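Local atomic coordinates of HMG box-containing protein 1 (Homo sapiens, PDB entry 3QVE), a protein that represses transcription by binding promoter DNA of target genes, regulating the cell cycle and the Wnt pathway. Residues P98-P111 against H118-L132. Sequence-based numbering, arbitrary orientation.
Sequences PFYVKNKGWSSFYP and HGIPCCEVHIGDVCL. With SO4 (sulfate ion), chain D; EDO (1,2-ethanediol), chain O.
Ser107 and Ser108 pair in parallel with Cys123 and Glu124, joined by Ser108 N to Cys123 O (2.9 Å) and Val125 N to Ser108 O, with Cys123 N to Trp106 O just before the pairing. At the other edge of the 98-108 hairpin, Val101 bridges Cys131, flanked by nearly straight bonds from Leu132 N to Tyr100 O (2.9 Å) and Lys102 N to Val130 O. Between these two seams reaches Lys104, part of a classic bulge with Gly105 opposite Val101. Its chain, bent at chi3 (88°), brings NZ to Glu124 O and to the syn side of Asp129 OD2, each at 2.8 Å. His126 N meets the same OD2 from above the carboxylate plane, while Val101 CG1 packs on Asp129 CB (3.6 Å). With an alanine in place of Asp129, the Lys104 ammonium would probably keep Glu124 O but lose its countercharge, and His126 N its acceptor. Ile120 CG2 lies over one face of the Trp106 indole, and Tyr100 CD1 covers the opposite face. Towards strands 59-69 and 72-80, Val125 CB sits over the centre of the Phe109 ring (4.1 Å from the centroid), and Cys131 SG approaches Phe99 obliquely. Strand 105-108, helix 111-118 and strand 123-124 form a beta-alpha-beta unit within the AXH domain, whose chain then joins the antiparallel sheet through 130-131.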
ATOM      1  N   PRO A  98      -7.962  -0.672   0.050  1.00 24.50           N
ATOM      2  CA  PRO A  98      -8.016  -1.866   0.907  1.00 25.23           C
ATOM      3  C   PRO A  98      -6.646  -2.501   1.117  1.00 26.50           C
ATOM      4  O   PRO A  98      -5.751  -2.338   0.277  1.00 25.84           O
ATOM      5  CB  PRO A  98      -8.889  -2.807   0.105  1.00 26.91           C
ATOM      6  CG  PRO A  98      -8.541  -2.496  -1.325  1.00 27.44           C
ATOM      7  CD  PRO A  98      -8.241  -1.001  -1.350  1.00 24.92           C
ATOM      8  N   PHE A  99      -6.467  -3.163   2.254  1.00 24.49           N
ATOM      9  CA  PHE A  99      -5.207  -3.830   2.571  1.00 23.05           C
ATOM     10  C   PHE A  99      -5.562  -5.208   3.083  1.00 27.41           C
ATOM     11  O   PHE A  99      -6.543  -5.345   3.811  1.00 26.31           O
ATOM     12  CB  PHE A  99      -4.433  -3.061   3.625  1.00 23.41           C
ATOM     13  CG  PHE A  99      -4.012  -1.714   3.170  1.00 22.27           C
ATOM     14  CD1 PHE A  99      -2.891  -1.566   2.346  1.00 22.62           C
ATOM     15  CD2 PHE A  99      -4.809  -0.601   3.451  1.00 24.53           C
ATOM     16  CE1 PHE A  99      -2.496  -0.326   1.893  1.00 25.83           C
ATOM     17  CE2 PHE A  99      -4.436   0.625   2.990  1.00 26.94           C
ATOM     18  CZ  PHE A  99      -3.267   0.769   2.202  1.00 24.87           C
ATOM     19  N   TYR A 100      -4.775  -6.199   2.694  1.00 23.87           N
ATOM     20  CA  TYR A 100      -4.993  -7.555   3.133  1.00 26.55           C
ATOM     21  C   TYR A 100      -3.996  -7.811   4.234  1.00 24.96           C
ATOM     22  O   TYR A 100      -2.802  -7.966   3.963  1.00 26.84           O
ATOM     23  CB  TYR A 100      -4.903  -8.560   1.990  1.00 24.44           C
ATOM     24  CG  TYR A 100      -5.485  -9.906   2.434  1.00 28.16           C
ATOM     25  CD1 TYR A 100      -6.847 -10.175   2.347  1.00 33.20           C
ATOM     26  CD2 TYR A 100      -4.670 -10.865   3.012  1.00 40.33           C
ATOM     27  CE1 TYR A 100      -7.393 -11.411   2.805  1.00 33.92           C
ATOM     28  CE2 TYR A 100      -5.185 -12.080   3.461  1.00 45.27           C
ATOM     29  CZ  TYR A 100      -6.536 -12.347   3.355  1.00 41.03           C
ATOM     30  OH  TYR A 100      -6.996 -13.557   3.796  1.00 42.34           O
ATOM     31  N   VAL A 101      -4.483  -7.804   5.477  1.00 24.45           N
ATOM     32  CA  VAL A 101      -3.619  -7.806   6.644  1.00 24.98           C
ATOM     33  C   VAL A 101      -3.399  -9.228   7.109  1.00 27.58           C
ATOM     34  O   VAL A 101      -4.357  -9.957   7.277  1.00 25.36           O
ATOM     35  CB  VAL A 101      -4.202  -6.948   7.752  1.00 26.08           C
ATOM     36  CG1 VAL A 101      -3.349  -7.059   9.013  1.00 21.65           C
ATOM     37  CG2 VAL A 101      -4.330  -5.490   7.226  1.00 20.44           C
ATOM     38  N   LYS A 102      -2.134  -9.604   7.291  1.00 26.46           N
ATOM     39  CA  LYS A 102      -1.756 -10.931   7.801  0.50 26.36           C
ATOM     40  C   LYS A 102      -2.456 -11.213   9.121  1.00 29.17           C
ATOM     41  O   LYS A 102      -2.448 -10.371  10.006  1.00 26.60           O
ATOM     42  CB  LYS A 102      -0.249 -11.003   8.016  0.50 29.18           C
ATOM     43  CG  LYS A 102       0.352 -12.401   8.093  0.50 32.82           C
ATOM     44  CD  LYS A 102       1.852 -12.312   8.342  0.50 36.09           C
ATOM     45  CE  LYS A 102       2.573 -13.589   7.920  0.50 40.14           C
ATOM     46  NZ  LYS A 102       1.984 -14.786   8.562  0.50 27.96           N
ATOM     47  N   ASN A 103      -3.062 -12.401   9.238  1.00 30.47           N
ATOM     48  CA  ASN A 103      -3.832 -12.811  10.442  1.00 33.47           C
ATOM     49  C   ASN A 103      -5.082 -11.990  10.735  1.00 35.60           C
ATOM     50  O   ASN A 103      -5.619 -12.066  11.824  1.00 36.05           O
ATOM     51  CB  ASN A 103      -2.955 -12.881  11.710  1.00 31.82           C
ATOM     52  CG  ASN A 103      -1.701 -13.667  11.476  1.00 38.64           C
ATOM     53  OD1 ASN A 103      -0.619 -13.245  11.879  1.00 41.54           O
ATOM     54  ND2 ASN A 103      -1.820 -14.788  10.766  1.00 26.68           N
ATOM     55  N   LYS A 104      -5.561 -11.222   9.769  1.00 33.05           N
ATOM     56  CA  LYS A 104      -6.764 -10.411   9.977  1.00 33.86           C
ATOM     57  C   LYS A 104      -7.641 -10.316   8.716  1.00 30.27           C
ATOM     58  O   LYS A 104      -8.826 -10.369   8.805  1.00 34.06           O
ATOM     59  CB  LYS A 104      -6.368  -9.031  10.488  1.00 34.07           C
ATOM     60  CG  LYS A 104      -7.554  -8.070  10.591  1.00 46.36           C
ATOM     61  CD  LYS A 104      -7.327  -6.942  11.615  1.00 56.63           C
ATOM     62  CE  LYS A 104      -6.648  -5.722  11.023  1.00 39.56           C
ATOM     63  NZ  LYS A 104      -6.685  -4.486  11.923  1.00 40.69           N
ATOM     64  N   GLY A 105      -7.069 -10.212   7.525  1.00 29.95           N
ATOM     65  CA  GLY A 105      -7.882 -10.172   6.319  1.00 30.03           C
ATOM     66  C   GLY A 105      -8.098  -8.745   5.855  1.00 30.45           C
ATOM     67  O   GLY A 105      -7.334  -7.835   6.204  1.00 25.99           O
ATOM     68  N   TRP A 106      -9.141  -8.554   5.062  1.00 26.08           N
ATOM     69  CA  TRP A 106      -9.331  -7.288   4.373  1.00 28.14           C
ATOM     70  C   TRP A 106      -9.586  -6.169   5.398  1.00 27.66           C
ATOM     71  O   TRP A 106     -10.429  -6.289   6.285  1.00 25.72           O
ATOM     72  CB  TRP A 106     -10.465  -7.387   3.354  1.00 24.50           C
ATOM     73  CG  TRP A 106     -10.096  -8.104   2.112  1.00 30.01           C
ATOM     74  CD1 TRP A 106     -10.598  -9.289   1.689  1.00 31.34           C
ATOM     75  CD2 TRP A 106      -9.126  -7.707   1.143  1.00 27.98           C
ATOM     76  NE1 TRP A 106     -10.028  -9.650   0.507  1.00 31.49           N
ATOM     77  CE2 TRP A 106      -9.119  -8.699   0.139  1.00 29.42           C
ATOM     78  CE3 TRP A 106      -8.264  -6.599   1.018  1.00 28.68           C
ATOM     79  CZ2 TRP A 106      -8.289  -8.632  -0.983  1.00 32.28           C
ATOM     80  CZ3 TRP A 106      -7.464  -6.507  -0.107  1.00 27.34           C
ATOM     81  CH2 TRP A 106      -7.461  -7.545  -1.086  1.00 32.67           C
ATOM     82  N   SER A 107      -8.872  -5.066   5.228  1.00 26.60           N
ATOM     83  CA  SER A 107      -8.917  -3.954   6.161  1.00 26.79           C
ATOM     84  C   SER A 107      -8.802  -2.631   5.395  1.00 26.43           C
ATOM     85  O   SER A 107      -8.297  -2.595   4.282  1.00 26.08           O
ATOM     86  CB  SER A 107      -7.745  -4.077   7.171  1.00 26.78           C
ATOM     87  OG  SER A 107      -7.664  -5.401   7.714  1.00 29.01           O
ATOM     88  N   SER A 108      -9.236  -1.535   6.014  1.00 21.03           N
ATOM     89  CA  SER A 108      -9.258  -0.238   5.362  1.00 23.17           C
ATOM     90  C   SER A 108      -9.263   0.812   6.443  1.00 25.10           C
ATOM     91  O   SER A 108      -9.645   0.557   7.572  1.00 26.02           O
ATOM     92  CB  SER A 108     -10.556  -0.139   4.540  1.00 25.75           C
ATOM     93  OG  SER A 108     -10.857   1.171   4.124  1.00 25.61           O
ATOM     94  N   PHE A 109      -8.828   2.008   6.108  1.00 24.70           N
ATOM     95  CA  PHE A 109      -8.998   3.143   7.027  1.00 24.50           C
ATOM     96  C   PHE A 109     -10.434   3.622   6.985  1.00 27.12           C
ATOM     97  O   PHE A 109     -10.874   4.285   7.939  1.00 23.37           O
ATOM     98  CB  PHE A 109      -8.030   4.297   6.642  1.00 25.01           C
ATOM     99  CG  PHE A 109      -6.597   3.990   6.946  1.00 27.51           C
ATOM    100  CD1 PHE A 109      -6.082   4.270   8.192  1.00 32.85           C
ATOM    101  CD2 PHE A 109      -5.789   3.323   6.026  1.00 26.67           C
ATOM    102  CE1 PHE A 109      -4.759   3.931   8.494  1.00 31.74           C
ATOM    103  CE2 PHE A 109      -4.478   2.991   6.331  1.00 29.47           C
ATOM    104  CZ  PHE A 109      -3.984   3.300   7.578  1.00 30.13           C
ATOM    105  N   TYR A 110     -11.171   3.313   5.897  1.00 24.45           N
ATOM    106  CA  TYR A 110     -12.571   3.749   5.766  1.00 26.81           C
ATOM    107  C   TYR A 110     -13.406   2.608   5.175  1.00 25.46           C
ATOM    108  O   TYR A 110     -13.672   2.594   3.961  1.00 25.46           O
ATOM    109  CB  TYR A 110     -12.646   4.961   4.849  1.00 28.53           C
ATOM    110  CG  TYR A 110     -12.215   6.225   5.527  1.00 27.42           C
ATOM    111  CD1 TYR A 110     -13.126   6.988   6.265  1.00 36.47           C
ATOM    112  CD2 TYR A 110     -10.900   6.643   5.447  1.00 25.09           C
ATOM    113  CE1 TYR A 110     -12.730   8.167   6.906  1.00 36.13           C
ATOM    114  CE2 TYR A 110     -10.480   7.781   6.070  1.00 23.51           C
ATOM    115  CZ  TYR A 110     -11.397   8.542   6.814  1.00 41.53           C
ATOM    116  OH  TYR A 110     -10.968   9.684   7.424  1.00 32.46           O
ATOM    117  N   PRO A 111     -13.765   1.624   6.009  1.00 26.52           N
ATOM    118  CA  PRO A 111     -14.395   0.398   5.503  1.00 25.65           C
ATOM    119  C   PRO A 111     -15.628   0.669   4.628  1.00 28.32           C
ATOM    120  O   PRO A 111     -15.796   0.026   3.615  1.00 27.10           O
ATOM    121  CB  PRO A 111     -14.782  -0.317   6.781  1.00 27.25           C
ATOM    122  CG  PRO A 111     -13.695   0.095   7.723  1.00 28.38           C
ATOM    123  CD  PRO A 111     -13.455   1.510   7.448  1.00 21.93           C
ATOM    124  N   HIS A 118     -14.984  -0.895  -3.923  1.00 27.03           N
ATOM    125  CA  HIS A 118     -14.458  -2.222  -4.262  1.00 28.03           C
ATOM    126  C   HIS A 118     -15.383  -3.368  -3.917  1.00 30.69           C
ATOM    127  O   HIS A 118     -15.080  -4.470  -4.265  1.00 27.69           O
ATOM    128  CB  HIS A 118     -13.132  -2.430  -3.533  1.00 26.77           C
ATOM    129  CG  HIS A 118     -12.108  -1.413  -3.929  1.00 32.08           C
ATOM    130  ND1 HIS A 118     -11.546  -1.388  -5.194  1.00 32.75           N
ATOM    131  CD2 HIS A 118     -11.627  -0.331  -3.274  1.00 32.98           C
ATOM    132  CE1 HIS A 118     -10.753  -0.328  -5.282  1.00 35.88           C
ATOM    133  NE2 HIS A 118     -10.775   0.316  -4.131  1.00 29.71           N
ATOM    134  N   GLY A 119     -16.463  -3.148  -3.180  1.00 26.51           N
ATOM    135  CA  GLY A 119     -17.348  -4.270  -2.809  1.00 28.57           C
ATOM    136  C   GLY A 119     -16.805  -5.176  -1.695  1.00 30.06           C
ATOM    137  O   GLY A 119     -17.361  -6.226  -1.408  1.00 31.52           O
ATOM    138  N   ILE A 120     -15.739  -4.765  -1.023  1.00 28.82           N
ATOM    139  CA  ILE A 120     -15.064  -5.640  -0.083  1.00 28.16           C
ATOM    140  C   ILE A 120     -15.387  -5.169   1.344  1.00 30.27           C
ATOM    141  O   ILE A 120     -15.068  -4.027   1.697  1.00 28.55           O
ATOM    142  CB  ILE A 120     -13.508  -5.564  -0.258  1.00 28.56           C
ATOM    143  CG1 ILE A 120     -13.093  -6.036  -1.660  1.00 33.99           C
ATOM    144  CG2 ILE A 120     -12.807  -6.367   0.831  1.00 24.43           C
ATOM    145  CD1 ILE A 120     -11.636  -5.751  -1.991  1.00 34.44           C
ATOM    146  N   PRO A 121     -15.943  -6.055   2.173  1.00 29.10           N
ATOM    147  CA  PRO A 121     -16.152  -5.726   3.587  1.00 34.16           C
ATOM    148  C   PRO A 121     -14.833  -5.740   4.390  1.00 32.17           C
ATOM    149  O   PRO A 121     -14.035  -6.657   4.229  1.00 29.81           O
ATOM    150  CB  PRO A 121     -17.031  -6.858   4.058  1.00 34.44           C
ATOM    151  CG  PRO A 121     -16.657  -8.042   3.181  1.00 34.95           C
ATOM    152  CD  PRO A 121     -16.226  -7.477   1.876  1.00 29.81           C
ATOM    153  N   CYS A 122     -14.613  -4.755   5.246  1.00 28.62           N
ATOM    154  CA  CYS A 122     -13.301  -4.570   5.848  1.00 29.22           C
ATOM    155  C   CYS A 122     -13.366  -4.279   7.307  1.00 29.10           C
ATOM    156  O   CYS A 122     -14.250  -3.563   7.732  1.00 27.58           O
ATOM    157  CB  CYS A 122     -12.617  -3.332   5.223  1.00 27.44           C
ATOM    158  SG  CYS A 122     -12.113  -3.542   3.517  1.00 33.03           S
ATOM    159  N   CYS A 123     -12.408  -4.817   8.048  1.00 28.38           N
ATOM    160  CA  CYS A 123     -12.062  -4.357   9.377  0.50 30.31           C
ATOM    161  C   CYS A 123     -11.300  -3.041   9.265  1.00 28.81           C
ATOM    162  O   CYS A 123     -10.867  -2.620   8.181  1.00 25.84           O
ATOM    163  CB  CYS A 123     -11.112  -5.347  10.052  0.50 30.98           C
ATOM    164  SG  CYS A 123     -11.657  -7.056  10.231  0.50 37.37           S
ATOM    165  N   GLU A 124     -11.067  -2.415  10.383  1.00 28.71           N
ATOM    166  CA  GLU A 124     -10.273  -1.212  10.436  1.00 32.94           C
ATOM    167  C   GLU A 124      -8.787  -1.547  10.479  1.00 32.62           C
ATOM    168  O   GLU A 124      -8.367  -2.422  11.233  1.00 33.12           O
ATOM    169  CB  GLU A 124     -10.643  -0.429  11.696  1.00 37.98           C
ATOM    170  CG  GLU A 124     -11.568   0.741  11.440  1.00 59.51           C
ATOM    171  CD  GLU A 124     -11.949   1.484  12.723  1.00 75.11           C
ATOM    172  OE1 GLU A 124     -13.131   1.876  12.829  1.00 79.04           O
ATOM    173  OE2 GLU A 124     -11.074   1.683  13.606  1.00 77.30           O
ATOM    174  N   VAL A 125      -7.994  -0.835   9.698  1.00 27.87           N
ATOM    175  CA  VAL A 125      -6.535  -0.969   9.690  0.50 27.87           C
ATOM    176  C   VAL A 125      -5.976  -0.296  10.921  1.00 28.49           C
ATOM    177  O   VAL A 125      -6.487   0.748  11.329  1.00 27.20           O
ATOM    178  CB  VAL A 125      -5.884  -0.259   8.473  0.50 29.75           C
ATOM    179  CG1 VAL A 125      -4.335  -0.290   8.565  0.50 29.06           C
ATOM    180  CG2 VAL A 125      -6.341  -0.875   7.152  0.50 22.01           C
ATOM    181  N   HIS A 126      -4.931  -0.864  11.516  1.00 27.12           N
ATOM    182  CA  HIS A 126      -4.178  -0.161  12.593  1.00 25.24           C
ATOM    183  C   HIS A 126      -2.675  -0.290  12.416  1.00 27.85           C
ATOM    184  O   HIS A 126      -2.183  -1.269  11.812  1.00 26.87           O
ATOM    185  CB  HIS A 126      -4.485  -0.755  13.972  1.00 30.91           C
ATOM    186  CG  HIS A 126      -5.925  -0.651  14.351  1.00 35.21           C
ATOM    187  ND1 HIS A 126      -6.516   0.542  14.710  1.00 37.71           N
ATOM    188  CD2 HIS A 126      -6.908  -1.579  14.349  1.00 36.80           C
ATOM    189  CE1 HIS A 126      -7.801   0.336  14.944  1.00 39.00           C
ATOM    190  NE2 HIS A 126      -8.062  -0.944  14.739  1.00 33.89           N
ATOM    191  N   ILE A 127      -1.957   0.650  13.026  1.00 28.01           N
ATOM    192  CA  ILE A 127      -0.499   0.585  13.127  1.00 31.32           C
ATOM    193  C   ILE A 127      -0.093  -0.805  13.664  1.00 32.21           C
ATOM    194  O   ILE A 127      -0.713  -1.366  14.587  1.00 30.50           O
ATOM    195  CB  ILE A 127       0.050   1.719  13.995  1.00 33.61           C
ATOM    196  CG1 ILE A 127      -0.192   3.077  13.297  1.00 30.76           C
ATOM    197  CG2 ILE A 127       1.562   1.480  14.297  1.00 28.36           C
ATOM    198  CD1 ILE A 127       0.043   4.333  14.171  1.00 31.63           C
ATOM    199  N   GLY A 128       0.911  -1.384  13.038  1.00 28.87           N
ATOM    200  CA  GLY A 128       1.323  -2.738  13.349  1.00 29.28           C
ATOM    201  C   GLY A 128       0.851  -3.750  12.332  1.00 29.47           C
ATOM    202  O   GLY A 128       1.448  -4.801  12.216  1.00 30.83           O
ATOM    203  N   ASP A 129      -0.249  -3.469  11.623  1.00 29.03           N
ATOM    204  CA  ASP A 129      -0.747  -4.404  10.621  1.00 27.65           C
ATOM    205  C   ASP A 129       0.286  -4.648   9.515  1.00 28.04           C
ATOM    206  O   ASP A 129       0.899  -3.717   8.991  1.00 25.79           O
ATOM    207  CB  ASP A 129      -2.076  -3.901  10.020  1.00 28.62           C
ATOM    208  CG  ASP A 129      -3.269  -4.005  11.025  1.00 32.46           C
ATOM    209  OD1 ASP A 129      -3.107  -4.573  12.124  1.00 31.36           O
ATOM    210  OD2 ASP A 129      -4.365  -3.517  10.708  1.00 30.21           O
ATOM    211  N   VAL A 130       0.448  -5.917   9.152  1.00 25.34           N
ATOM    212  CA  VAL A 130       1.335  -6.291   8.076  1.00 25.38           C
ATOM    213  C   VAL A 130       0.485  -6.497   6.837  1.00 24.30           C
ATOM    214  O   VAL A 130      -0.344  -7.431   6.748  1.00 22.11           O
ATOM    215  CB  VAL A 130       2.170  -7.533   8.434  1.00 28.67           C
ATOM    216  CG1 VAL A 130       2.976  -8.021   7.191  1.00 29.22           C
ATOM    217  CG2 VAL A 130       3.073  -7.239   9.661  1.00 24.51           C
ATOM    218  N   CYS A 131       0.701  -5.612   5.875  1.00 23.00           N
ATOM    219  CA  CYS A 131      -0.082  -5.571   4.662  1.00 20.38           C
ATOM    220  C   CYS A 131       0.623  -6.437   3.592  1.00 25.73           C
ATOM    221  O   CYS A 131       1.759  -6.159   3.186  1.00 25.12           O
ATOM    222  CB  CYS A 131      -0.223  -4.125   4.227  1.00 21.56           C
ATOM    223  SG  CYS A 131      -1.119  -3.156   5.460  1.00 25.54           S
ATOM    224  N   LEU A 132      -0.078  -7.461   3.105  1.00 21.09           N
ATOM    225  CA  LEU A 132       0.515  -8.454   2.232  1.00 24.59           C
ATOM    226  C   LEU A 132       0.278  -8.109   0.764  1.00 25.65           C
ATOM    227  O   LEU A 132      -0.748  -7.543   0.424  1.00 23.24           O
ATOM    228  CB  LEU A 132      -0.076  -9.836   2.517  1.00 25.91           C
ATOM    229  CG  LEU A 132       0.078 -10.401   3.918  1.00 31.25           C
ATOM    230  CD1 LEU A 132      -0.601 -11.820   3.999  1.00 28.91           C
ATOM    231  CD2 LEU A 132       1.565 -10.451   4.306  1.00 25.34           C
TER
HETATM  232  S   SO4 D   2      -3.945   3.197  15.194  1.00 39.91           S
HETATM  233  O1  SO4 D   2      -3.733   4.627  15.227  1.00 42.48           O
HETATM  234  O2  SO4 D   2      -3.111   2.458  16.116  1.00 53.55           O
HETATM  235  O3  SO4 D   2      -5.353   2.843  15.264  1.00 50.03           O
HETATM  236  O4  SO4 D   2      -3.532   2.764  13.888  1.00 47.90           O
HETATM  237  C1  EDO O  40      -4.566 -13.910   6.344  1.00 55.61           C
HETATM  238  O1  EDO O  40      -3.295 -14.140   6.978  1.00 31.95           O
HETATM  239  C2  EDO O  40      -5.684 -14.777   6.907  1.00 58.18           C
HETATM  240  O2  EDO O  40      -6.642 -13.947   7.563  1.00 70.24           O
HETATM  241  O   HOH W   1      -2.338  -5.544   1.477  1.00 22.11           O
HETATM  242  O   HOH W   2      -0.636  -8.238  10.598  1.00 24.81           O
HETATM  243  O   HOH W   3      -5.512  -5.115  14.263  1.00 56.03           O